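Local coordinates for lipocalin AI-4 (Rhodnius prolixus, PDB 5H9N), which binds cysteinyl leukotrienes such as leukotriene C4 inside a lipocalin barrel and, as a salivary protein of a blood-feeding insect, probably sequesters these host mediators, at residues A[61-69]-A[80-91]; A[6-14]-A[109-119]. The protein carries 1 engineered substitution. All coordinates share one frame; numbering follows the deposited sequence. Where two conformers were deposited one is given.

Interaction 1 of 2, residues A[61-69]-A[80-91]; sequences KNGDVKCSG and SFQCTTTSGGSF. With LTX ((5~{S},6~{R},7~{E},9~{E},11~{Z},14~{Z})-6-[(2~{R})-2-[[(4~{S})-4-azanyl-5-oxidanyl-5-oxidanylidene-pentanoyl]amino]-3-( 2-hydroxy-2-oxoethylamino)-3-oxidanylidene-propyl]sulfanyl-5-oxidanyl-icosa-7,9,11,14-tetraenoic acid), chain B.
Cys67 and Cys83 face each other as a non-hydrogen-bonded pair of antiparallel strands, and their SG atoms are joined in a disulfide at 2.0 Å. Both sulfurs lie beside their own backbone N, anti to the carbonyl carbon (chi1 -57° and -55°), which turns them toward one another on the pocket side of the sheet. On the same face, Val65 lies alongside Thr85, pointing the same way, while its CG1 comes within 3.8 Å of Cys83 CB. Further along, the CA of Gly69 sits over one face of the Phe81 ring, a CH-pi contact 3.8 Å from the centroid, and leukotriene C16 lies over the opposite face, toward the rim.

Paired backbone bonds knit the strands at Lys66–Thr84 and Ser68–Gln82; the Lys66 N to Thr84 O bond is 2.9 Å long and nearly straight. This is one hairpin of the lipocalin barrel, whose inward side chains alternate with outward ones: Val65, the cystine and Phe81 line the interior, whereas Lys66, Ser68, Gln82 and Thr84 lie on the outer face. Phe91, on the next strand, is sandwiched between Cys83 CB and the ligand's cysteinyl carbon CB2, which stands 3.6 Å above the centre of the ring.

At the pocket mouth Lys61 reaches the ligand twice, through its backbone N to carboxylate O32 and through NZ to hydroxyl O3 at 2.7 Å; its chain, extended beyond CG, carries the ammonium past the glycyl carboxylate. The tight turn from Thr85 to Gly88 is braced from within, since Thr85 OG1 accepts from Gly89 N and also shares a 3.0 Å hydrogen bond with Ser87 OG. One strand further along the sheet, 55-60 flanks the hairpin, with Phe58 against Val65 and Leu56 against both Cys67 and Phe81.

Interaction 2 of 2, residues A[6-14]-A[109-119]; sequences IPTGCNALS and YRCGLAGSTTP. Engineered in segment 109-119: Ala114 (natural residue Tyr). With LTX ((5~{S},6~{R},7~{E},9~{E},11~{Z},14~{Z})-6-[(2~{R})-2-[[(4~{S})-4-azanyl-5-oxidanyl-5-oxidanylidene-pentanoyl]amino]-3-( 2-hydroxy-2-oxoethylamino)-3-oxidanylidene-propyl]sulfanyl-5-oxidanyl-icosa-7,9,11,14-tetraenoic acid), chain B.
Cys10 and Cys111 provide the covalent tie, their SG atoms 2.0 Å apart, so that a loop near the N-terminus is fastened to strand 105-112. The two half-cystines reach the bond differently: in Cys111 the sulfur is anti to the backbone N (chi1 -172°), in Cys10 it is anti to the carbonyl carbon.

One direct hydrogen bond joins the segments. Asn11 N donates to Tyr109 OH over 2.9 Å, almost straight at 171°, and the same phenol oxygen is hydrogen-bonded to Asp121 on the adjoining strand, so two partners fix the end of the ring. Asn11 OD1 turns back to accept from Leu13 N, which approaches from above its carbonyl plane, forming an Asx turn that shapes the loop just where it passes the tyrosine. A water donates to Thr8 O and, over a longer 3.3 Å, to Thr117 O, bridging the loops.

Van der Waals packing fills in around these bonds. Leu13 slants across Tyr109, bringing CD1 to 3.5 Å from CB at the root of the ring. Pro119 puts CB 3.8 Å from Cys10 SG; its CG also touches the carbonyl oxygen of Thr8.

On the far side of the strand the ligand takes over. Arg110 points away from the loop and grips the eicosanoid carboxylate with two separate N-H groups, NE to O2 at 2.8 Å and NH2 to O1, while C9 of the polyene lies over one guanidinium face. Beyond the strand, the carbonyl of the engineered Ala114 accepts from ligand N1. Alternation along a strand thus divides the work as is usual in a lipocalin barrel: Tyr109 and Cys111 meet the N-terminal segment outside, and Arg110 lines the ligand cavity within.

How the interactions relate
Interactions 1 and 2 lie in one curled antiparallel sheet, their centres about 17 Å apart and their nearest atoms about 5 Å apart without touching. Strand 90-100, whose first residues belong to interaction 1, pairs with strand 105-112 of interaction 2, and along the chain the hairpin is nested within the long loop that the 6-14 to 109-119 contact closes. Leukotriene C4 spans the gap: the hairpin side meets its glycyl carboxylate, cysteinyl portion, hydroxyl and part of its hydrocarbon tail, whereas the other side supplies partners for the eicosanoid carboxylate and the glutamyl amine. Each contact includes a disulfide, one facing the pocket and one fastening the barrel's outside.

Interaction 1 of 2, residues A[61-69]-A[80-91]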
loop_
_atom_site.group_PDB
_atom_site.type_symbol
_atom_site.label_atom_id
_atom_site.label_comp_id
_atom_site.label_asym_id
_atom_site.label_seq_id
_atom_site.Cartn_x
_atom_site.Cartn_y
_atom_site.Cartn_z
ATOM N N LYS A 61 7.679 -4.106 11.226
ATOM C CA LYS A 61 8.263 -5.383 11.660
ATOM C C LYS A 61 9.116 -5.275 12.921
ATOM O O LYS A 61 9.010 -6.110 13.822
ATOM C CB LYS A 61 9.101 -6.015 10.542
ATOM C CG LYS A 61 9.460 -5.102 9.386
ATOM C CD LYS A 61 9.771 -5.923 8.144
ATOM C CE LYS A 61 10.143 -5.048 6.960
ATOM N NZ LYS A 61 10.535 -5.853 5.771
ATOM N N ASN A 62 9.973 -4.266 12.993
ATOM C CA ASN A 62 10.660 -4.013 14.252
ATOM C C ASN A 62 10.570 -2.541 14.618
ATOM O O ASN A 62 11.508 -1.763 14.437
ATOM C CB ASN A 62 12.117 -4.499 14.209
ATOM C CG ASN A 62 12.921 -3.882 13.084
ATOM O OD1 ASN A 62 12.421 -3.692 11.977
ATOM N ND2 ASN A 62 14.182 -3.569 13.366
ATOM N N GLY A 63 9.402 -2.168 15.126
ATOM C CA GLY A 63 9.193 -0.831 15.631
ATOM C C GLY A 63 8.158 -0.052 14.855
ATOM O O GLY A 63 7.860 -0.348 13.693
ATOM N N ASP A 64 7.600 0.957 15.509
ATOM C CA ASP A 64 6.659 1.854 14.863
ATOM C C ASP A 64 7.332 2.655 13.763
ATOM O O ASP A 64 8.501 3.024 13.865
ATOM C CB ASP A 64 6.024 2.788 15.891
ATOM C CG ASP A 64 4.949 2.098 16.706
ATOM O OD1 ASP A 64 4.740 0.885 16.489
ATOM O OD2 ASP A 64 4.315 2.760 17.554
ATOM N N VAL A 65 6.575 2.892 12.700
ATOM C CA VAL A 65 7.061 3.595 11.530
ATOM C C VAL A 65 6.205 4.823 11.283
ATOM O O VAL A 65 4.980 4.758 11.364
ATOM C CB VAL A 65 7.026 2.694 10.278
ATOM C CG1 VAL A 65 7.595 3.430 9.075
ATOM C CG2 VAL A 65 7.794 1.411 10.543
ATOM N N LYS A 66 6.850 5.943 10.981
ATOM C CA LYS A 66 6.145 7.174 10.666
ATOM C C LYS A 66 6.534 7.641 9.277
ATOM O O LYS A 66 7.718 7.702 8.948
ATOM C CB LYS A 66 6.463 8.239 11.709
ATOM C CG LYS A 66 5.949 7.874 13.093
ATOM C CD LYS A 66 6.344 8.907 14.133
ATOM C CE LYS A 66 5.394 8.860 15.320
ATOM N NZ LYS A 66 5.025 7.466 15.683
ATOM N N CYS A 67 5.536 7.978 8.465
ATOM C CA CYS A 67 5.774 8.355 7.076
ATOM C C CYS A 67 5.111 9.666 6.702
ATOM O O CYS A 67 4.047 10.013 7.212
ATOM C CB CYS A 67 5.263 7.275 6.124
ATOM S SG CYS A 67 5.950 5.625 6.363
ATOM N N SER A 68 5.742 10.376 5.775
ATOM C CA SER A 68 5.187 11.604 5.235
ATOM C C SER A 68 5.081 11.448 3.719
ATOM O O SER A 68 6.080 11.160 3.046
ATOM C CB SER A 68 6.072 12.784 5.602
ATOM O OG SER A 68 5.601 13.985 5.032
ATOM N N GLY A 69 3.885 11.644 3.164
ATOM C CA GLY A 69 3.671 11.434 1.741
ATOM C C GLY A 69 3.625 12.685 0.895
ATOM O O GLY A 69 3.425 13.798 1.389
ATOM N N SER A 80 4.802 9.195 -2.956
ATOM C CA SER A 80 6.090 8.872 -2.361
ATOM C C SER A 80 5.993 9.105 -0.865
ATOM O O SER A 80 5.570 10.180 -0.431
ATOM C CB SER A 80 7.198 9.735 -2.960
ATOM O OG SER A 80 8.428 9.554 -2.287
ATOM N N PHE A 81 6.380 8.107 -0.082
ATOM C CA PHE A 81 6.393 8.230 1.367
ATOM C C PHE A 81 7.806 8.153 1.897
ATOM O O PHE A 81 8.540 7.200 1.607
ATOM C CB PHE A 81 5.517 7.148 1.999
ATOM C CG PHE A 81 4.057 7.434 1.881
ATOM C CD1 PHE A 81 3.415 8.194 2.834
ATOM C CD2 PHE A 81 3.329 6.991 0.785
ATOM C CE1 PHE A 81 2.064 8.495 2.717
ATOM C CE2 PHE A 81 1.968 7.278 0.676
ATOM C CZ PHE A 81 1.346 8.042 1.638
ATOM N N GLN A 82 8.171 9.167 2.668
ATOM C CA GLN A 82 9.437 9.193 3.362
ATOM C C GLN A 82 9.196 8.722 4.780
ATOM O O GLN A 82 8.444 9.347 5.517
ATOM C CB GLN A 82 10.026 10.600 3.348
ATOM C CG GLN A 82 11.467 10.660 3.810
ATOM C CD GLN A 82 12.366 9.771 2.976
ATOM O OE1 GLN A 82 12.194 9.666 1.760
ATOM N NE2 GLN A 82 13.328 9.121 3.625
ATOM N N CYS A 83 9.823 7.613 5.154
ATOM C CA CYS A 83 9.508 6.942 6.410
ATOM C C CYS A 83 10.716 6.824 7.324
ATOM O O CYS A 83 11.847 6.690 6.863
ATOM C CB CYS A 83 8.945 5.538 6.154
ATOM S SG CYS A 83 7.518 5.422 5.060
ATOM N N THR A 84 10.456 6.861 8.624
ATOM C CA THR A 84 11.482 6.649 9.635
ATOM C C THR A 84 10.961 5.621 10.629
ATOM O O THR A 84 9.759 5.529 10.860
ATOM C CB THR A 84 11.863 7.950 10.365
ATOM O OG1 THR A 84 10.698 8.525 10.967
ATOM C CG2 THR A 84 12.475 8.948 9.396
ATOM N N THR A 85 11.858 4.833 11.207
ATOM C CA THR A 85 11.441 3.780 12.122
ATOM C C THR A 85 12.046 4.002 13.496
ATOM O O THR A 85 13.061 4.702 13.644
ATOM C CB THR A 85 11.856 2.387 11.619
ATOM O OG1 THR A 85 13.236 2.163 11.931
ATOM C CG2 THR A 85 11.637 2.256 10.113
ATOM N N THR A 86 11.445 3.396 14.511
ATOM C CA THR A 86 11.937 3.635 15.864
ATOM C C THR A 86 13.283 2.977 16.138
ATOM O O THR A 86 13.910 3.280 17.137
ATOM C CB THR A 86 10.947 3.168 16.941
ATOM O OG1 THR A 86 10.568 1.808 16.703
ATOM C CG2 THR A 86 9.717 4.054 16.952
ATOM N N SER A 87 13.749 2.107 15.254
ATOM C CA SER A 87 15.075 1.531 15.417
ATOM C C SER A 87 16.116 2.431 14.758
ATOM O O SER A 87 17.308 2.149 14.798
ATOM C CB SER A 87 15.128 0.118 14.837
ATOM O OG SER A 87 14.637 0.091 13.508
ATOM N N GLY A 88 15.656 3.517 14.144
ATOM C CA GLY A 88 16.559 4.498 13.568
ATOM C C GLY A 88 16.699 4.408 12.060
ATOM O O GLY A 88 17.497 5.129 11.465
ATOM N N GLY A 89 15.923 3.528 11.438
ATOM C CA GLY A 89 15.962 3.367 9.995
ATOM C C GLY A 89 15.207 4.454 9.255
ATOM O O GLY A 89 14.391 5.165 9.832
ATOM N N SER A 90 15.503 4.593 7.970
ATOM C CA SER A 90 14.757 5.496 7.108
ATOM C C SER A 90 14.713 4.933 5.699
ATOM O O SER A 90 15.667 4.314 5.239
ATOM C CB SER A 90 15.375 6.892 7.103
ATOM O OG SER A 90 16.610 6.894 6.415
ATOM N N PHE A 91 13.605 5.157 5.008
ATOM C CA PHE A 91 13.459 4.638 3.662
ATOM C C PHE A 91 12.392 5.416 2.910
ATOM O O PHE A 91 11.616 6.164 3.504
ATOM C CB PHE A 91 13.130 3.137 3.693
ATOM C CG PHE A 91 11.822 2.800 4.372
ATOM C CD1 PHE A 91 11.759 2.611 5.743
ATOM C CD2 PHE A 91 10.664 2.639 3.629
ATOM C CE1 PHE A 91 10.565 2.284 6.359
ATOM C CE2 PHE A 91 9.469 2.320 4.236
ATOM C CZ PHE A 91 9.419 2.140 5.608
HETATM O O2 LTX B . 6.005 -3.654 -0.569
HETATM C C1 LTX B . 6.207 -4.794 -0.089
HETATM O O1 LTX B . 5.384 -5.366 0.666
HETATM C C2 LTX B . 7.486 -5.511 -0.451
HETATM C C3 LTX B . 8.426 -5.509 0.751
HETATM C C4 LTX B . 8.478 -4.123 1.391
HETATM C C5 LTX B . 9.605 -4.040 2.411
HETATM O O3 LTX B . 9.287 -4.815 3.575
HETATM C C6 LTX B . 9.893 -2.600 2.823
HETATM C C7 LTX B . 8.699 -1.978 3.535
HETATM C C8 LTX B . 8.010 -0.943 3.023
HETATM C C9 LTX B . 6.878 -0.367 3.765
HETATM C C10 LTX B . 6.285 0.793 3.449
HETATM C C11 LTX B . 5.170 1.295 4.259
HETATM C C12 LTX B . 4.463 2.414 4.054
HETATM C C13 LTX B . 4.687 3.399 2.920
HETATM C C14 LTX B . 4.063 2.914 1.626
HETATM C C15 LTX B . 2.761 2.960 1.369
HETATM C C16 LTX B . 1.762 3.522 2.353
HETATM C C17 LTX B . 0.452 2.745 2.264
HETATM C C18 LTX B . -0.618 3.441 3.095
HETATM C C19 LTX B . -1.847 2.567 3.293
HETATM C C20 LTX B . -2.907 3.300 4.092
HETATM O O32 LTX B . 8.502 -1.971 9.125
HETATM C C21 LTX B . 9.118 -1.844 8.051
HETATM O O31 LTX B . 8.703 -2.290 6.961
HETATM C CA3 LTX B . 10.437 -1.116 8.074
HETATM N N3 LTX B . 10.985 -1.023 6.730
HETATM C C22 LTX B . 12.248 -0.697 6.474
HETATM O O33 LTX B . 13.036 -0.458 7.372
HETATM C CA2 LTX B . 12.716 -0.618 5.047
HETATM C CB2 LTX B . 11.604 -0.915 4.041
HETATM S SG2 LTX B . 11.335 -2.647 3.859
HETATM N N2 LTX B . 13.869 -1.470 4.845
HETATM C CD1 LTX B . 14.968 -1.023 4.254
HETATM O OE1 LTX B . 14.985 -0.038 3.529
HETATM C CG1 LTX B . 16.206 -1.840 4.539
HETATM C CB1 LTX B . 17.339 -1.482 3.591
HETATM C CA1 LTX B . 18.354 -2.622 3.549
HETATM N N1 LTX B . 17.648 -3.899 3.319
HETATM C C23 LTX B . 19.112 -2.706 4.839
HETATM O O11 LTX B . 19.100 -3.788 5.467
HETATM O O12 LTX B . 19.732 -1.694 5.232
#

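Interaction 2 of 2, residues A[6-14]-A[109-119]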
loop_
_atom_site.group_PDB
_atom_site.type_symbol
_atom_site.label_atom_id
_atom_site.label_comp_id
_atom_site.label_asym_id
_atom_site.label_seq_id
_atom_site.Cartn_x
_atom_site.Cartn_y
_atom_site.Cartn_z
ATOM N N ILE A 6 8.608 7.396 -10.278
ATOM C CA ILE A 6 8.869 6.236 -9.455
ATOM C C ILE A 6 10.176 5.556 -9.877
ATOM O O ILE A 6 10.652 5.747 -10.989
ATOM C CB ILE A 6 7.689 5.262 -9.524
ATOM C CG1 ILE A 6 7.493 4.736 -10.952
ATOM C CG2 ILE A 6 6.422 5.947 -8.963
ATOM C CD1 ILE A 6 6.305 3.811 -11.105
ATOM N N PRO A 7 10.766 4.754 -8.977
ATOM C CA PRO A 7 12.059 4.145 -9.318
ATOM C C PRO A 7 11.977 3.234 -10.538
ATOM O O PRO A 7 10.963 2.564 -10.755
ATOM C CB PRO A 7 12.403 3.330 -8.063
ATOM C CG PRO A 7 11.652 3.983 -6.963
ATOM C CD PRO A 7 10.371 4.451 -7.588
ATOM N N THR A 8 13.040 3.229 -11.330
ATOM C CA THR A 8 13.142 2.323 -12.460
ATOM C C THR A 8 12.973 0.888 -11.984
ATOM O O THR A 8 13.612 0.465 -11.016
ATOM C CB THR A 8 14.477 2.488 -13.163
ATOM O OG1 THR A 8 14.649 3.869 -13.496
ATOM C CG2 THR A 8 14.533 1.644 -14.428
ATOM N N GLY A 9 12.101 0.144 -12.646
ATOM C CA GLY A 9 11.787 -1.200 -12.202
ATOM C C GLY A 9 10.408 -1.298 -11.572
ATOM O O GLY A 9 9.797 -2.365 -11.558
ATOM N N CYS A 10 9.920 -0.189 -11.030
ATOM C CA CYS A 10 8.566 -0.150 -10.484
ATOM C C CYS A 10 7.533 -0.049 -11.598
ATOM O O CYS A 10 7.760 0.615 -12.625
ATOM C CB CYS A 10 8.402 1.017 -9.514
ATOM S SG CYS A 10 9.405 0.847 -8.043
ATOM N N ASN A 11 6.409 -0.726 -11.419
ATOM C CA ASN A 11 5.357 -0.752 -12.431
ATOM C C ASN A 11 4.455 0.478 -12.310
ATOM O O ASN A 11 3.807 0.669 -11.292
ATOM C CB ASN A 11 4.556 -2.056 -12.276
ATOM C CG ASN A 11 3.651 -2.358 -13.461
ATOM O OD1 ASN A 11 3.266 -1.475 -14.221
ATOM N ND2 ASN A 11 3.298 -3.632 -13.611
ATOM N N ALA A 12 4.409 1.307 -13.344
ATOM C CA ALA A 12 3.560 2.498 -13.303
ATOM C C ALA A 12 2.072 2.174 -13.482
ATOM O O ALA A 12 1.219 3.032 -13.228
ATOM C CB ALA A 12 4.006 3.499 -14.347
ATOM N N LEU A 13 1.764 0.944 -13.895
ATOM C CA LEU A 13 0.383 0.434 -13.957
ATOM C C LEU A 13 -0.493 1.310 -14.845
ATOM O O LEU A 13 -1.675 1.507 -14.586
ATOM C CB LEU A 13 -0.221 0.303 -12.551
ATOM C CG LEU A 13 0.433 -0.835 -11.757
ATOM C CD1 LEU A 13 -0.069 -0.898 -10.329
ATOM C CD2 LEU A 13 0.183 -2.157 -12.465
ATOM N N SER A 14 0.100 1.830 -15.905
ATOM C CA SER A 14 -0.631 2.680 -16.825
ATOM C C SER A 14 -1.875 1.953 -17.356
ATOM O O SER A 14 -1.774 0.839 -17.858
ATOM C CB SER A 14 0.285 3.107 -17.971
ATOM O OG SER A 14 -0.387 3.981 -18.852
ATOM N N TYR A 109 -0.753 -0.954 -4.903
ATOM C CA TYR A 109 0.537 -1.400 -5.410
ATOM C C TYR A 109 1.598 -0.628 -4.655
ATOM O O TYR A 109 1.454 0.587 -4.479
ATOM C CB TYR A 109 0.642 -1.145 -6.910
ATOM C CG TYR A 109 2.005 -1.444 -7.487
ATOM C CD1 TYR A 109 2.431 -2.757 -7.658
ATOM C CD2 TYR A 109 2.873 -0.422 -7.857
ATOM C CE1 TYR A 109 3.672 -3.040 -8.184
ATOM C CE2 TYR A 109 4.112 -0.694 -8.384
ATOM C CZ TYR A 109 4.516 -2.000 -8.537
ATOM O OH TYR A 109 5.766 -2.237 -9.079
ATOM N N ARG A 110 2.627 -1.314 -4.167
ATOM C CA ARG A 110 3.714 -0.666 -3.460
ATOM C C ARG A 110 5.043 -1.090 -4.062
ATOM O O ARG A 110 5.207 -2.242 -4.458
ATOM C CB ARG A 110 3.670 -1.011 -1.966
ATOM C CG ARG A 110 4.727 -0.293 -1.122
ATOM C CD ARG A 110 4.436 -0.379 0.373
ATOM N NE ARG A 110 4.523 -1.748 0.861
ATOM C CZ ARG A 110 4.091 -2.142 2.056
ATOM N NH1 ARG A 110 3.531 -1.259 2.879
ATOM N NH2 ARG A 110 4.186 -3.416 2.407
ATOM N N CYS A 111 5.999 -0.172 -4.121
ATOM C CA CYS A 111 7.300 -0.456 -4.711
ATOM C C CYS A 111 8.353 0.468 -4.114
ATOM O O CYS A 111 8.076 1.634 -3.854
ATOM C CB CYS A 111 7.228 -0.294 -6.231
ATOM S SG CYS A 111 8.673 -0.834 -7.126
ATOM N N GLY A 112 9.558 -0.029 -3.913
ATOM C CA GLY A 112 10.628 0.809 -3.419
ATOM C C GLY A 112 11.925 0.049 -3.295
ATOM O O GLY A 112 11.956 -1.189 -3.340
ATOM N N LEU A 113 13.007 0.796 -3.145
ATOM C CA LEU A 113 14.309 0.206 -2.885
ATOM C C LEU A 113 14.373 -0.224 -1.422
ATOM O O LEU A 113 13.987 0.530 -0.528
ATOM C CB LEU A 113 15.426 1.194 -3.210
ATOM C CG LEU A 113 15.470 1.722 -4.642
ATOM C CD1 LEU A 113 16.703 2.593 -4.834
ATOM C CD2 LEU A 113 15.453 0.588 -5.654
ATOM N N ALA A 114 14.848 -1.440 -1.179
ATOM C CA ALA A 114 14.897 -1.966 0.180
ATOM C C ALA A 114 16.051 -2.943 0.358
ATOM O O ALA A 114 15.864 -4.055 0.854
ATOM C CB ALA A 114 13.579 -2.634 0.535
ATOM N N GLY A 115 17.244 -2.526 -0.053
ATOM C CA GLY A 115 18.432 -3.341 0.126
ATOM C C GLY A 115 19.189 -3.629 -1.152
ATOM O O GLY A 115 20.248 -4.257 -1.126
ATOM N N SER A 116 18.651 -3.163 -2.274
ATOM C CA SER A 116 19.248 -3.438 -3.573
ATOM C C SER A 116 18.893 -2.358 -4.591
ATOM O O SER A 116 18.007 -1.538 -4.355
ATOM C CB SER A 116 18.796 -4.811 -4.077
ATOM O OG SER A 116 18.877 -4.896 -5.487
ATOM N N THR A 117 19.591 -2.364 -5.723
ATOM C CA THR A 117 19.297 -1.451 -6.823
ATOM C C THR A 117 17.969 -1.832 -7.476
ATOM O O THR A 117 17.306 -1.012 -8.115
ATOM C CB THR A 117 20.422 -1.467 -7.881
ATOM O OG1 THR A 117 21.695 -1.361 -7.231
ATOM C CG2 THR A 117 20.259 -0.318 -8.863
ATOM N N THR A 118 17.594 -3.095 -7.302
ATOM C CA THR A 118 16.352 -3.628 -7.834
ATOM C C THR A 118 15.243 -3.405 -6.813
ATOM O O THR A 118 15.297 -3.933 -5.706
ATOM C CB THR A 118 16.479 -5.136 -8.150
ATOM O OG1 THR A 118 17.600 -5.356 -9.016
ATOM C CG2 THR A 118 15.218 -5.655 -8.818
ATOM N N PRO A 119 14.234 -2.600 -7.165
ATOM C CA PRO A 119 13.173 -2.374 -6.185
ATOM C C PRO A 119 12.387 -3.643 -5.915
ATOM O O PRO A 119 12.311 -4.523 -6.771
ATOM C CB PRO A 119 12.289 -1.313 -6.851
ATOM C CG PRO A 119 12.555 -1.452 -8.307
ATOM C CD PRO A 119 13.983 -1.908 -8.442
HETATM O O2 LTX B . 6.005 -3.654 -0.569
HETATM C C1 LTX B . 6.207 -4.794 -0.089
HETATM O O1 LTX B . 5.384 -5.366 0.666
HETATM C C2 LTX B . 7.486 -5.511 -0.451
HETATM C C3 LTX B . 8.426 -5.509 0.751
HETATM C C4 LTX B . 8.478 -4.123 1.391
HETATM C C5 LTX B . 9.605 -4.040 2.411
HETATM O O3 LTX B . 9.287 -4.815 3.575
HETATM C C6 LTX B . 9.893 -2.600 2.823
HETATM C C7 LTX B . 8.699 -1.978 3.535
HETATM C C8 LTX B . 8.010 -0.943 3.023
HETATM C C9 LTX B . 6.878 -0.367 3.765
HETATM C C10 LTX B . 6.285 0.793 3.449
HETATM C C11 LTX B . 5.170 1.295 4.259
HETATM C C12 LTX B . 4.463 2.414 4.054
HETATM C C13 LTX B . 4.687 3.399 2.920
HETATM C C14 LTX B . 4.063 2.914 1.626
HETATM C C15 LTX B . 2.761 2.960 1.369
HETATM C C16 LTX B . 1.762 3.522 2.353
HETATM C C17 LTX B . 0.452 2.745 2.264
HETATM C C18 LTX B . -0.618 3.441 3.095
HETATM C C19 LTX B . -1.847 2.567 3.293
HETATM C C20 LTX B . -2.907 3.300 4.092
HETATM O O32 LTX B . 8.502 -1.971 9.125
HETATM C C21 LTX B . 9.118 -1.844 8.051
HETATM O O31 LTX B . 8.703 -2.290 6.961
HETATM C CA3 LTX B . 10.437 -1.116 8.074
HETATM N N3 LTX B . 10.985 -1.023 6.730
HETATM C C22 LTX B . 12.248 -0.697 6.474
HETATM O O33 LTX B . 13.036 -0.458 7.372
HETATM C CA2 LTX B . 12.716 -0.618 5.047
HETATM C CB2 LTX B . 11.604 -0.915 4.041
HETATM S SG2 LTX B . 11.335 -2.647 3.859
HETATM N N2 LTX B . 13.869 -1.470 4.845
HETATM C CD1 LTX B . 14.968 -1.023 4.254
HETATM O OE1 LTX B . 14.985 -0.038 3.529
HETATM C CG1 LTX B . 16.206 -1.840 4.539
HETATM C CB1 LTX B . 17.339 -1.482 3.591
HETATM C CA1 LTX B . 18.354 -2.622 3.549
HETATM N N1 LTX B . 17.648 -3.899 3.319
HETATM C C23 LTX B . 19.112 -2.706 4.839
HETATM O O11 LTX B . 19.100 -3.788 5.467
HETATM O O12 LTX B . 19.732 -1.694 5.232
HETATM O O HOH W 1 15.664 1.457 -9.473
#